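Local coordinates for Non-structural polyprotein (Sindbis virus, PDB 4GUA) that carries the alphavirus nsP2 cysteine protease, which cuts the viral non-structural polyprotein, still joined to an nsP3 macro domain and zinc-binding domain, at residues 19-24 with 54-59; 268-273 with 299-304; 291-296 with 327-332. All coordinates share one frame; numbering follows the deposited sequence.

Contact 1: residues 19-24 with 54-59. With SO4 (sulfate ion), chain E.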
ATOM      1  N   LYS A  19      20.650 -21.636   0.353  1.00 54.41           N
ATOM      2  CA  LYS A  19      22.019 -21.816  -0.125  1.00 58.00           C
ATOM      3  C   LYS A  19      22.481 -20.532  -0.800  1.00 57.09           C
ATOM      4  O   LYS A  19      23.619 -20.095  -0.621  1.00 59.61           O
ATOM      5  CB  LYS A  19      22.121 -22.987  -1.112  1.00 55.49           C
ATOM      6  CG  LYS A  19      21.466 -24.266  -0.624  1.00 67.70           C
ATOM      7  CD  LYS A  19      21.526 -25.377  -1.660  1.00 73.01           C
ATOM      8  CE  LYS A  19      21.403 -26.755  -1.018  1.00 69.63           C
ATOM      9  NZ  LYS A  19      20.942 -27.775  -1.997  1.00 70.46           N
ATOM     10  N   ALA A  20      21.570 -19.908  -1.534  1.00 49.05           N
ATOM     11  CA  ALA A  20      21.902 -18.731  -2.319  1.00 47.73           C
ATOM     12  C   ALA A  20      22.219 -17.571  -1.392  1.00 54.36           C
ATOM     13  O   ALA A  20      23.106 -16.767  -1.670  1.00 56.98           O
ATOM     14  CB  ALA A  20      20.760 -18.379  -3.243  1.00 44.49           C
ATOM     15  N   LEU A  21      21.468 -17.470  -0.302  1.00 60.16           N
ATOM     16  CA  LEU A  21      21.761 -16.468   0.707  1.00 60.54           C
ATOM     17  C   LEU A  21      23.085 -16.677   1.446  1.00 60.47           C
ATOM     18  O   LEU A  21      23.716 -15.699   1.852  1.00 60.76           O
ATOM     19  CB  LEU A  21      20.626 -16.401   1.720  1.00 60.67           C
ATOM     20  CG  LEU A  21      19.340 -15.799   1.167  1.00 61.99           C
ATOM     21  CD1 LEU A  21      18.343 -15.589   2.295  1.00 61.55           C
ATOM     22  CD2 LEU A  21      19.621 -14.490   0.415  1.00 61.55           C
ATOM     23  N   GLU A  22      23.500 -17.925   1.643  1.00 56.87           N
ATOM     24  CA  GLU A  22      24.663 -18.207   2.496  1.00 56.37           C
ATOM     25  C   GLU A  22      25.870 -17.259   2.352  1.00 63.87           C
ATOM     26  O   GLU A  22      26.364 -16.733   3.358  1.00 64.00           O
ATOM     27  CB  GLU A  22      25.114 -19.651   2.306  1.00 55.20           C
ATOM     28  CG  GLU A  22      26.135 -20.102   3.328  1.00 58.72           C
ATOM     29  CD  GLU A  22      26.394 -21.593   3.288  1.00 69.40           C
ATOM     30  OE1 GLU A  22      26.665 -22.131   2.192  1.00 77.07           O
ATOM     31  OE2 GLU A  22      26.342 -22.222   4.364  1.00 71.72           O
ATOM     32  N   PRO A  23      26.366 -17.048   1.120  1.00 63.58           N
ATOM     33  CA  PRO A  23      27.512 -16.142   0.976  1.00 60.70           C
ATOM     34  C   PRO A  23      27.163 -14.674   1.254  1.00 62.30           C
ATOM     35  O   PRO A  23      28.025 -13.908   1.679  1.00 63.01           O
ATOM     36  CB  PRO A  23      27.936 -16.344  -0.488  1.00 53.64           C
ATOM     37  CG  PRO A  23      26.726 -16.793  -1.176  1.00 54.76           C
ATOM     38  CD  PRO A  23      25.975 -17.638  -0.170  1.00 61.82           C
ATOM     39  N   ILE A  24      25.916 -14.283   1.023  1.00 64.04           N
ATOM     40  CA  ILE A  24      25.507 -12.919   1.318  1.00 61.42           C
ATOM     41  C   ILE A  24      25.499 -12.713   2.823  1.00 59.03           C
ATOM     42  O   ILE A  24      25.970 -11.689   3.316  1.00 62.11           O
ATOM     43  CB  ILE A  24      24.125 -12.606   0.728  1.00 55.91           C
ATOM     44  CG1 ILE A  24      24.225 -12.573  -0.797  1.00 56.93           C
ATOM     45  CG2 ILE A  24      23.610 -11.267   1.238  1.00 45.60           C
ATOM     46  CD1 ILE A  24      22.895 -12.563  -1.501  1.00 55.96           C
ATOM     47  N   TYR A  54      12.744 -12.624   0.258  1.00 57.90           N
ATOM     48  CA  TYR A  54      11.934 -12.553   1.470  1.00 50.62           C
ATOM     49  C   TYR A  54      12.754 -13.064   2.644  1.00 52.80           C
ATOM     50  O   TYR A  54      12.774 -12.451   3.723  1.00 49.87           O
ATOM     51  CB  TYR A  54      10.666 -13.386   1.355  1.00 44.07           C
ATOM     52  CG  TYR A  54       9.667 -12.909   0.327  1.00 49.21           C
ATOM     53  CD1 TYR A  54       9.972 -11.884  -0.560  1.00 49.27           C
ATOM     54  CD2 TYR A  54       8.406 -13.493   0.247  1.00 49.55           C
ATOM     55  CE1 TYR A  54       9.047 -11.459  -1.508  1.00 50.37           C
ATOM     56  CE2 TYR A  54       7.480 -13.077  -0.689  1.00 53.11           C
ATOM     57  CZ  TYR A  54       7.804 -12.063  -1.569  1.00 53.00           C
ATOM     58  OH  TYR A  54       6.877 -11.651  -2.502  1.00 52.63           O
ATOM     59  N   ALA A  55      13.441 -14.183   2.424  1.00 45.35           N
ATOM     60  CA  ALA A  55      14.245 -14.789   3.481  1.00 49.41           C
ATOM     61  C   ALA A  55      15.305 -13.811   3.973  1.00 49.78           C
ATOM     62  O   ALA A  55      15.555 -13.714   5.171  1.00 47.05           O
ATOM     63  CB  ALA A  55      14.894 -16.076   2.993  1.00 45.64           C
ATOM     64  N   LEU A  56      15.913 -13.083   3.045  1.00 54.32           N
ATOM     65  CA  LEU A  56      16.979 -12.155   3.393  1.00 54.64           C
ATOM     66  C   LEU A  56      16.428 -11.027   4.257  1.00 55.44           C
ATOM     67  O   LEU A  56      17.086 -10.583   5.197  1.00 51.92           O
ATOM     68  CB  LEU A  56      17.654 -11.601   2.136  1.00 49.29           C
ATOM     69  CG  LEU A  56      18.797 -10.612   2.399  1.00 54.92           C
ATOM     70  CD1 LEU A  56      19.834 -11.174   3.376  1.00 48.70           C
ATOM     71  CD2 LEU A  56      19.465 -10.204   1.093  1.00 61.11           C
ATOM     72  N   ASP A  57      15.225 -10.561   3.938  1.00 60.23           N
ATOM     73  CA  ASP A  57      14.587  -9.519   4.742  1.00 59.04           C
ATOM     74  C   ASP A  57      14.359 -10.036   6.164  1.00 56.48           C
ATOM     75  O   ASP A  57      14.658  -9.349   7.139  1.00 57.85           O
ATOM     76  CB  ASP A  57      13.268  -9.059   4.098  1.00 56.30           C
ATOM     77  CG  ASP A  57      12.734  -7.753   4.698  1.00 67.15           C
ATOM     78  OD1 ASP A  57      13.367  -6.693   4.514  1.00 62.94           O
ATOM     79  OD2 ASP A  57      11.660  -7.780   5.343  1.00 81.39           O
ATOM     80  N   VAL A  58      13.850 -11.259   6.276  1.00 54.58           N
ATOM     81  CA  VAL A  58      13.596 -11.870   7.579  1.00 51.71           C
ATOM     82  C   VAL A  58      14.874 -12.010   8.408  1.00 54.38           C
ATOM     83  O   VAL A  58      14.868 -11.796   9.620  1.00 54.98           O
ATOM     84  CB  VAL A  58      12.937 -13.261   7.425  1.00 46.78           C
ATOM     85  CG1 VAL A  58      13.264 -14.142   8.620  1.00 46.00           C
ATOM     86  CG2 VAL A  58      11.426 -13.126   7.252  1.00 39.37           C
ATOM     87  N   ILE A  59      15.966 -12.388   7.751  1.00 57.83           N
ATOM     88  CA  ILE A  59      17.224 -12.625   8.446  1.00 56.73           C
ATOM     89  C   ILE A  59      17.803 -11.307   8.926  1.00 56.51           C
ATOM     90  O   ILE A  59      18.376 -11.223  10.010  1.00 53.88           O
ATOM     91  CB  ILE A  59      18.241 -13.342   7.545  1.00 53.71           C
ATOM     92  CG1 ILE A  59      17.752 -14.758   7.252  1.00 52.58           C
ATOM     93  CG2 ILE A  59      19.608 -13.401   8.219  1.00 52.82           C
ATOM     94  CD1 ILE A  59      18.326 -15.350   6.002  1.00 58.29           C
TER
HETATM   95  S   SO4 E1702      19.135 -27.267  -5.092  1.00113.92           S
HETATM   96  O1  SO4 E1702      18.616 -26.944  -6.423  1.00105.75           O
HETATM   97  O2  SO4 E1702      20.355 -26.502  -4.844  1.00114.12           O
HETATM   98  O3  SO4 E1702      18.130 -26.929  -4.082  1.00120.77           O
HETATM   99  O4  SO4 E1702      19.446 -28.692  -5.002  1.00109.73           O
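Leu21 is the side chain that helix 16-27 pushes against helix 52-64, and it meets three residues there. Its CD1 methyl sits 3.6 Å from CB of Ala55 and 3.7 Å from CD1 of Ile59, two groups one helical turn apart, and it also rests on the backbone at Leu56. The other branch, CD2, packs 3.9 Å from Leu56 CB, the two leucines crossing at a slant. Leu21 has CG anti to its carbonyl carbon (chi1 -70°), which carries both methyls across the gap. Leu56 turns the other way, CG anti to the backbone N, and its CD2 reaches along toward Ile24, whose CG2 lies 4.3 Å off. Between Leu21 and Ile24 comes Pro23, where the helix kinks. The two axes are 10.5 Å apart at closest and inclined by 45°; the backbones come closest at Leu21 and Leu56, CA to CA 7.0 Å. This is the mostly helical part of the papain-like cysteine protease; as in papain-like enzymes, helix 16-27 probably begins at the catalytic cysteine. Leu80 and Ile78 of strand 78-83 cover Leu21 and Ile24 as well, and Leu25 packs on Leu56 and Ile59. On the exposed flank, Lys19 runs out extended, and its NZ donates a hydrogen bond of 3.2 Å to O2 of a sulfate ion that probably came from the crystallisation liquor.

Contact 2: residues 268-273 with 299-304; sequences KSYGYA and VSSNTE
The Tyr270 ring has Thr303 and Ser301 at its edge: Thr303 OG1 comes within 3.3 Å of CD1 close to the ring plane, with Thr303 CB in that plane too. Glu304 approaches obliquely, its CG 3.5 Å from Tyr270 CE1. The two side chains run alongside each other in the same direction, and the carboxylate is turned 62° from the ring. His244 adds an edge-to-face ring contact, and Tyr270 OH bonds to Thr231 N. All this sits where strand 263-269 leaves the sheet of the methyltransferase-like fold and meets the loop leading from strand 288-294 into strand 305-312. The Glu304 carboxylate is held at both oxygens. Lys268, extended as far as CD and then bent at chi3 (-68°), brings NZ to 3.2 Å from Glu304 OE2 in a salt bridge. Ser300 N gives a nearly straight bond of 2.8 Å to Glu304 OE1. Both donors lie well above the carboxylate plane; the lysine's charge and the N-H of Ser300 probably help keep the buried acid ionised. Thr303 OG1 accepts from Ser301 OG and is also bonded to Gln240 OE1, so two partners fix the hydroxyl beside the ring. The backbones come together here as well, Tyr270 CA making a C-H...O contact of 3.3 Å with Thr303 O, a carbonyl also bonded by Tyr333 OH. At the end of the strand the chain makes an ST turn: Ser269 OG, itself bonded to Met305 O, accepts from Gly271 N at 3.1 Å.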
ATOM      1  N   LYS A 268      -7.304 -15.488   2.277  1.00 51.37           N
ATOM      2  CA  LYS A 268      -7.015 -15.336   3.693  1.00 54.53           C
ATOM      3  C   LYS A 268      -5.601 -14.778   3.923  1.00 61.59           C
ATOM      4  O   LYS A 268      -4.622 -15.227   3.315  1.00 61.41           O
ATOM      5  CB  LYS A 268      -7.181 -16.679   4.409  1.00 48.37           C
ATOM      6  CG  LYS A 268      -6.624 -16.678   5.819  1.00 53.22           C
ATOM      7  CD  LYS A 268      -6.811 -18.014   6.514  1.00 59.92           C
ATOM      8  CE  LYS A 268      -8.273 -18.315   6.801  1.00 60.34           C
ATOM      9  NZ  LYS A 268      -8.422 -19.620   7.503  1.00 62.50           N
ATOM     10  N   SER A 269      -5.513 -13.790   4.808  1.00 62.72           N
ATOM     11  CA  SER A 269      -4.241 -13.191   5.176  1.00 59.04           C
ATOM     12  C   SER A 269      -4.256 -12.796   6.639  1.00 55.21           C
ATOM     13  O   SER A 269      -5.277 -12.859   7.307  1.00 55.06           O
ATOM     14  CB  SER A 269      -3.950 -11.942   4.340  1.00 63.07           C
ATOM     15  OG  SER A 269      -4.653 -10.811   4.838  1.00 62.90           O
ATOM     16  N   TYR A 270      -3.082 -12.443   7.131  1.00 57.35           N
ATOM     17  CA  TYR A 270      -2.898 -11.848   8.446  1.00 49.55           C
ATOM     18  C   TYR A 270      -2.687 -10.326   8.355  1.00 46.50           C
ATOM     19  O   TYR A 270      -2.189  -9.693   9.277  1.00 45.96           O
ATOM     20  CB  TYR A 270      -1.831 -12.631   9.201  1.00 47.82           C
ATOM     21  CG  TYR A 270      -2.210 -14.100   9.178  1.00 51.25           C
ATOM     22  CD1 TYR A 270      -2.997 -14.649  10.183  1.00 49.97           C
ATOM     23  CD2 TYR A 270      -1.850 -14.917   8.108  1.00 57.87           C
ATOM     24  CE1 TYR A 270      -3.379 -15.977  10.148  1.00 55.47           C
ATOM     25  CE2 TYR A 270      -2.227 -16.254   8.065  1.00 57.78           C
ATOM     26  CZ  TYR A 270      -2.994 -16.776   9.086  1.00 58.85           C
ATOM     27  OH  TYR A 270      -3.379 -18.098   9.053  1.00 58.17           O
ATOM     28  N   GLY A 271      -2.981  -9.771   7.183  1.00 50.83           N
ATOM     29  CA  GLY A 271      -2.687  -8.384   6.877  1.00 50.84           C
ATOM     30  C   GLY A 271      -1.440  -8.407   6.022  1.00 60.19           C
ATOM     31  O   GLY A 271      -0.995  -9.490   5.627  1.00 62.64           O
ATOM     32  N   TYR A 272      -0.893  -7.244   5.692  1.00 62.06           N
ATOM     33  CA  TYR A 272       0.478  -7.200   5.204  1.00 57.50           C
ATOM     34  C   TYR A 272       1.320  -6.318   6.124  1.00 53.27           C
ATOM     35  O   TYR A 272       1.556  -5.146   5.829  1.00 52.96           O
ATOM     36  CB  TYR A 272       0.453  -6.578   3.808  1.00 54.93           C
ATOM     37  CG  TYR A 272      -0.512  -5.403   3.730  1.00 53.24           C
ATOM     38  CD1 TYR A 272      -1.879  -5.605   3.562  1.00 54.61           C
ATOM     39  CD2 TYR A 272      -0.059  -4.095   3.862  1.00 46.86           C
ATOM     40  CE1 TYR A 272      -2.757  -4.535   3.510  1.00 55.13           C
ATOM     41  CE2 TYR A 272      -0.928  -3.026   3.807  1.00 48.76           C
ATOM     42  CZ  TYR A 272      -2.274  -3.246   3.632  1.00 52.99           C
ATOM     43  OH  TYR A 272      -3.132  -2.166   3.579  1.00 50.26           O
ATOM     44  N   ALA A 273       1.910  -6.905   7.151  1.00 46.36           N
ATOM     45  CA  ALA A 273       2.641  -6.098   8.115  1.00 42.99           C
ATOM     46  C   ALA A 273       4.062  -5.861   7.637  1.00 46.46           C
ATOM     47  O   ALA A 273       4.593  -4.762   7.736  1.00 53.07           O
ATOM     48  CB  ALA A 273       2.632  -6.756   9.484  1.00 38.80           C
ATOM     49  N   VAL A 299     -13.515 -16.763  10.767  1.00 66.81           N
ATOM     50  CA  VAL A 299     -12.083 -16.779  11.032  1.00 61.53           C
ATOM     51  C   VAL A 299     -11.772 -17.683  12.225  1.00 62.96           C
ATOM     52  O   VAL A 299     -12.623 -17.907  13.079  1.00 62.95           O
ATOM     53  CB  VAL A 299     -11.545 -15.361  11.309  1.00 59.63           C
ATOM     54  CG1 VAL A 299     -11.725 -14.484  10.088  1.00 59.49           C
ATOM     55  CG2 VAL A 299     -12.238 -14.744  12.509  1.00 57.81           C
ATOM     56  N   SER A 300     -10.572 -18.252  12.237  1.00 72.60           N
ATOM     57  CA  SER A 300     -10.143 -19.129  13.319  1.00 74.36           C
ATOM     58  C   SER A 300      -9.248 -18.430  14.339  1.00 72.78           C
ATOM     59  O   SER A 300      -8.846 -19.032  15.333  1.00 77.18           O
ATOM     60  CB  SER A 300      -9.416 -20.333  12.740  1.00 80.00           C
ATOM     61  OG  SER A 300     -10.206 -20.925  11.724  1.00 89.60           O
ATOM     62  N   SER A 301      -8.921 -17.166  14.092  1.00 63.26           N
ATOM     63  CA  SER A 301      -8.071 -16.426  15.015  1.00 57.78           C
ATOM     64  C   SER A 301      -8.280 -14.935  14.855  1.00 52.63           C
ATOM     65  O   SER A 301      -8.878 -14.479  13.879  1.00 57.48           O
ATOM     66  CB  SER A 301      -6.600 -16.770  14.782  1.00 65.24           C
ATOM     67  OG  SER A 301      -6.100 -16.123  13.623  1.00 68.48           O
ATOM     68  N   ASN A 302      -7.761 -14.169  15.804  1.00 43.93           N
ATOM     69  CA  ASN A 302      -7.960 -12.727  15.790  1.00 52.18           C
ATOM     70  C   ASN A 302      -7.002 -12.002  14.847  1.00 62.82           C
ATOM     71  O   ASN A 302      -7.186 -10.815  14.566  1.00 73.05           O
ATOM     72  CB  ASN A 302      -7.859 -12.162  17.208  1.00 51.53           C
ATOM     73  CG  ASN A 302      -6.534 -12.462  17.866  1.00 57.22           C
ATOM     74  OD1 ASN A 302      -5.816 -13.376  17.465  1.00 63.25           O
ATOM     75  ND2 ASN A 302      -6.222 -11.720  18.917  1.00 57.70           N
ATOM     76  N   THR A 303      -5.971 -12.703  14.377  1.00 56.82           N
ATOM     77  CA  THR A 303      -5.063 -12.147  13.378  1.00 54.07           C
ATOM     78  C   THR A 303      -5.513 -12.422  11.939  1.00 58.16           C
ATOM     79  O   THR A 303      -5.006 -11.799  11.003  1.00 55.25           O
ATOM     80  CB  THR A 303      -3.633 -12.689  13.537  1.00 51.28           C
ATOM     81  OG1 THR A 303      -3.639 -14.114  13.401  1.00 49.94           O
ATOM     82  CG2 THR A 303      -3.047 -12.292  14.889  1.00 46.96           C
ATOM     83  N   GLU A 304      -6.447 -13.353  11.754  1.00 58.16           N
ATOM     84  CA  GLU A 304      -6.915 -13.696  10.408  1.00 51.03           C
ATOM     85  C   GLU A 304      -7.723 -12.561   9.780  1.00 54.15           C
ATOM     86  O   GLU A 304      -8.585 -11.965  10.418  1.00 60.71           O
ATOM     87  CB  GLU A 304      -7.728 -14.991  10.424  1.00 46.89           C
ATOM     88  CG  GLU A 304      -6.853 -16.234  10.396  1.00 57.82           C
ATOM     89  CD  GLU A 304      -7.639 -17.516  10.217  1.00 60.09           C
ATOM     90  OE1 GLU A 304      -8.881 -17.439  10.160  1.00 63.77           O
ATOM     91  OE2 GLU A 304      -7.009 -18.598  10.133  1.00 57.68           O
TER

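Contact 3: residues 291-296 with 327-332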
ATOM      1  N   VAL A 291     -10.143  -2.998  -3.754  1.00 52.64           N
ATOM      2  CA  VAL A 291      -9.753  -4.001  -2.781  1.00 56.27           C
ATOM      3  C   VAL A 291     -10.090  -3.506  -1.379  1.00 59.52           C
ATOM      4  O   VAL A 291      -9.825  -2.353  -1.033  1.00 58.27           O
ATOM      5  CB  VAL A 291      -8.255  -4.384  -2.901  1.00 57.02           C
ATOM      6  CG1 VAL A 291      -7.380  -3.152  -2.917  1.00 59.68           C
ATOM      7  CG2 VAL A 291      -7.851  -5.317  -1.770  1.00 56.64           C
ATOM      8  N   SER A 292     -10.679  -4.398  -0.586  1.00 62.39           N
ATOM      9  CA  SER A 292     -11.080  -4.113   0.782  1.00 65.75           C
ATOM     10  C   SER A 292     -10.691  -5.309   1.637  1.00 65.11           C
ATOM     11  O   SER A 292      -9.912  -6.154   1.200  1.00 64.06           O
ATOM     12  CB  SER A 292     -12.582  -3.863   0.874  1.00 73.12           C
ATOM     13  OG  SER A 292     -12.922  -3.289   2.129  1.00 79.25           O
ATOM     14  N   ALA A 293     -11.181  -5.344   2.872  1.00 63.35           N
ATOM     15  CA  ALA A 293     -10.879  -6.430   3.799  1.00 54.46           C
ATOM     16  C   ALA A 293     -12.065  -6.713   4.706  1.00 52.60           C
ATOM     17  O   ALA A 293     -12.975  -5.891   4.848  1.00 54.04           O
ATOM     18  CB  ALA A 293      -9.666  -6.081   4.638  1.00 56.02           C
ATOM     19  N   ALA A 294     -12.056  -7.894   5.308  1.00 47.61           N
ATOM     20  CA  ALA A 294     -13.130  -8.306   6.193  1.00 45.22           C
ATOM     21  C   ALA A 294     -12.600  -9.317   7.194  1.00 55.16           C
ATOM     22  O   ALA A 294     -11.684 -10.080   6.889  1.00 54.60           O
ATOM     23  CB  ALA A 294     -14.260  -8.910   5.392  1.00 45.66           C
ATOM     24  N   ARG A 295     -13.171  -9.317   8.393  1.00 65.49           N
ATOM     25  CA  ARG A 295     -12.881 -10.357   9.362  1.00 58.60           C
ATOM     26  C   ARG A 295     -14.223 -10.924   9.806  1.00 59.08           C
ATOM     27  O   ARG A 295     -14.742 -10.569  10.854  1.00 56.93           O
ATOM     28  CB  ARG A 295     -12.011  -9.838  10.528  1.00 52.96           C
ATOM     29  CG  ARG A 295     -11.699 -10.909  11.576  1.00 58.50           C
ATOM     30  CD  ARG A 295     -10.488 -10.614  12.461  1.00 55.65           C
ATOM     31  NE  ARG A 295     -10.582  -9.365  13.202  1.00 70.21           N
ATOM     32  CZ  ARG A 295     -11.152  -9.233  14.398  1.00 88.55           C
ATOM     33  NH1 ARG A 295     -11.706 -10.279  15.003  1.00 99.91           N
ATOM     34  NH2 ARG A 295     -11.182  -8.044  14.994  1.00 85.00           N
ATOM     35  N   PRO A 296     -14.784 -11.831   8.989  1.00 69.26           N
ATOM     36  CA  PRO A 296     -16.096 -12.408   9.274  1.00 67.77           C
ATOM     37  C   PRO A 296     -16.023 -13.374  10.435  1.00 74.34           C
ATOM     38  O   PRO A 296     -14.946 -13.593  10.982  1.00 71.44           O
ATOM     39  CB  PRO A 296     -16.446 -13.165   7.985  1.00 68.00           C
ATOM     40  CG  PRO A 296     -15.232 -13.119   7.107  1.00 68.01           C
ATOM     41  CD  PRO A 296     -14.106 -12.539   7.891  1.00 71.72           C
ATOM     42  N   CYS A 327      -6.376   1.884   6.362  1.00 63.82           N
ATOM     43  CA  CYS A 327      -7.380   2.355   7.303  1.00 65.44           C
ATOM     44  C   CYS A 327      -8.363   1.247   7.696  1.00 63.92           C
ATOM     45  O   CYS A 327      -8.669   1.066   8.872  1.00 66.84           O
ATOM     46  CB  CYS A 327      -8.134   3.541   6.711  1.00 67.52           C
ATOM     47  SG  CYS A 327      -9.306   4.263   7.854  1.00 76.40           S
ATOM     48  N   VAL A 328      -8.849   0.514   6.700  1.00 61.01           N
ATOM     49  CA  VAL A 328      -9.834  -0.540   6.901  1.00 56.15           C
ATOM     50  C   VAL A 328      -9.310  -1.669   7.782  1.00 60.23           C
ATOM     51  O   VAL A 328      -9.867  -1.962   8.834  1.00 62.17           O
ATOM     52  CB  VAL A 328     -10.232  -1.147   5.553  1.00 51.06           C
ATOM     53  CG1 VAL A 328     -11.040  -2.417   5.756  1.00 54.57           C
ATOM     54  CG2 VAL A 328     -11.001  -0.137   4.733  1.00 50.33           C
ATOM     55  N   ILE A 329      -8.229  -2.299   7.338  1.00 60.09           N
ATOM     56  CA  ILE A 329      -7.632  -3.408   8.064  1.00 54.88           C
ATOM     57  C   ILE A 329      -7.322  -3.010   9.500  1.00 56.09           C
ATOM     58  O   ILE A 329      -7.642  -3.739  10.435  1.00 52.24           O
ATOM     59  CB  ILE A 329      -6.330  -3.865   7.393  1.00 51.68           C
ATOM     60  CG1 ILE A 329      -6.646  -4.633   6.112  1.00 64.95           C
ATOM     61  CG2 ILE A 329      -5.511  -4.727   8.345  1.00 48.19           C
ATOM     62  CD1 ILE A 329      -5.423  -5.087   5.347  1.00 70.19           C
ATOM     63  N   SER A 330      -6.698  -1.850   9.667  1.00 61.68           N
ATOM     64  CA  SER A 330      -6.261  -1.401  10.981  1.00 67.65           C
ATOM     65  C   SER A 330      -7.453  -1.197  11.915  1.00 71.49           C
ATOM     66  O   SER A 330      -7.420  -1.574  13.091  1.00 64.65           O
ATOM     67  CB  SER A 330      -5.465  -0.106  10.860  1.00 63.41           C
ATOM     68  OG  SER A 330      -4.875   0.210  12.104  1.00 66.00           O
ATOM     69  N   SER A 331      -8.508  -0.592  11.388  1.00 72.61           N
ATOM     70  CA  SER A 331      -9.692  -0.337  12.186  1.00 75.22           C
ATOM     71  C   SER A 331     -10.336  -1.653  12.609  1.00 73.82           C
ATOM     72  O   SER A 331     -10.781  -1.786  13.748  1.00 81.30           O
ATOM     73  CB  SER A 331     -10.676   0.533  11.409  1.00 79.30           C
ATOM     74  OG  SER A 331     -10.113   1.808  11.137  1.00 80.71           O
ATOM     75  N   VAL A 332     -10.363  -2.631  11.710  1.00 69.45           N
ATOM     76  CA  VAL A 332     -10.939  -3.937  12.028  1.00 71.33           C
ATOM     77  C   VAL A 332     -10.172  -4.617  13.165  1.00 75.07           C
ATOM     78  O   VAL A 332     -10.768  -5.140  14.113  1.00 81.00           O
ATOM     79  CB  VAL A 332     -10.944  -4.870  10.809  1.00 65.38           C
ATOM     80  CG1 VAL A 332     -11.375  -6.258  11.226  1.00 69.51           C
ATOM     81  CG2 VAL A 332     -11.867  -4.334   9.732  1.00 63.07           C
TER
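Ala293 presents its CB straight at helix 323-333, and Ile329 and Val328 close on it. The isoleucine CG1 lies 3.7 Å from Ala293 CB; although the side chain leaves its backbone obliquely to the strand, its far end swings in. Val328 comes from the neighbouring position of the helix, its CG1 4.1 Å from the same methyl. The setting is the methyltransferase-like domain: the strand is the outermost of its mixed sheet, and the helix follows strand 305-312 and lies over the sheet. Helix and edge strand run almost parallel, with 7° between their directions and 7.9 Å between their axes, close spacing that fits the small alanine at the meeting point. Val332, one turn beyond Val328, also covers Met305 of the adjacent strand, while Ile329 packs on Tyr272. Ser292 touches Val328 CG1 only lightly; its OG is hydrogen-bonded to Asp478, which lies in the macro-domain part of the chain and also packs on Val328. Past the end of the strand the character changes. Arg295 and Val332 pass flank to flank, pointing opposite ways, Arg295 CB lying 3.7 Å from Val332 CG1, with the same methyl close to NE. The arginine starts extended and then bends at chi3 (58°), folding the guanidinium back to the last turn of the helix. A positive group at a helix C-terminus is probably well placed electrostatically. The carbonyl lies at the guanidinium edge, near its plane, but NH2 stands above the carbonyl plane, and the bond from Arg295 NH2 to Val332 O is 3.1 Å long, with 150° at the hydrogen.

In the fold
Contact 1 comes first along the chain and belongs to the papain-like protease. Contacts 2 and 3 come later, their segments alternating, and both reach the methyltransferase-like sheet: contact 2 where strand 263-269 ends, contact 3 along its edge strand 288-294. Their centres are 10 Å apart and they touch, Arg295 CD of contact 3 packing against Glu304 O of contact 2. Contact 1 lies 26 Å from contact 2 and 32 Å from contact 3, between centres, and touches neither. The domains nevertheless meet: Tyr54 packs on helix 275-286, the helix whose Ser277 and Val281 touch Tyr272. With the edge strand reaching Asp478, this is consistent with the methyltransferase-like domain lying between protease and macro domain.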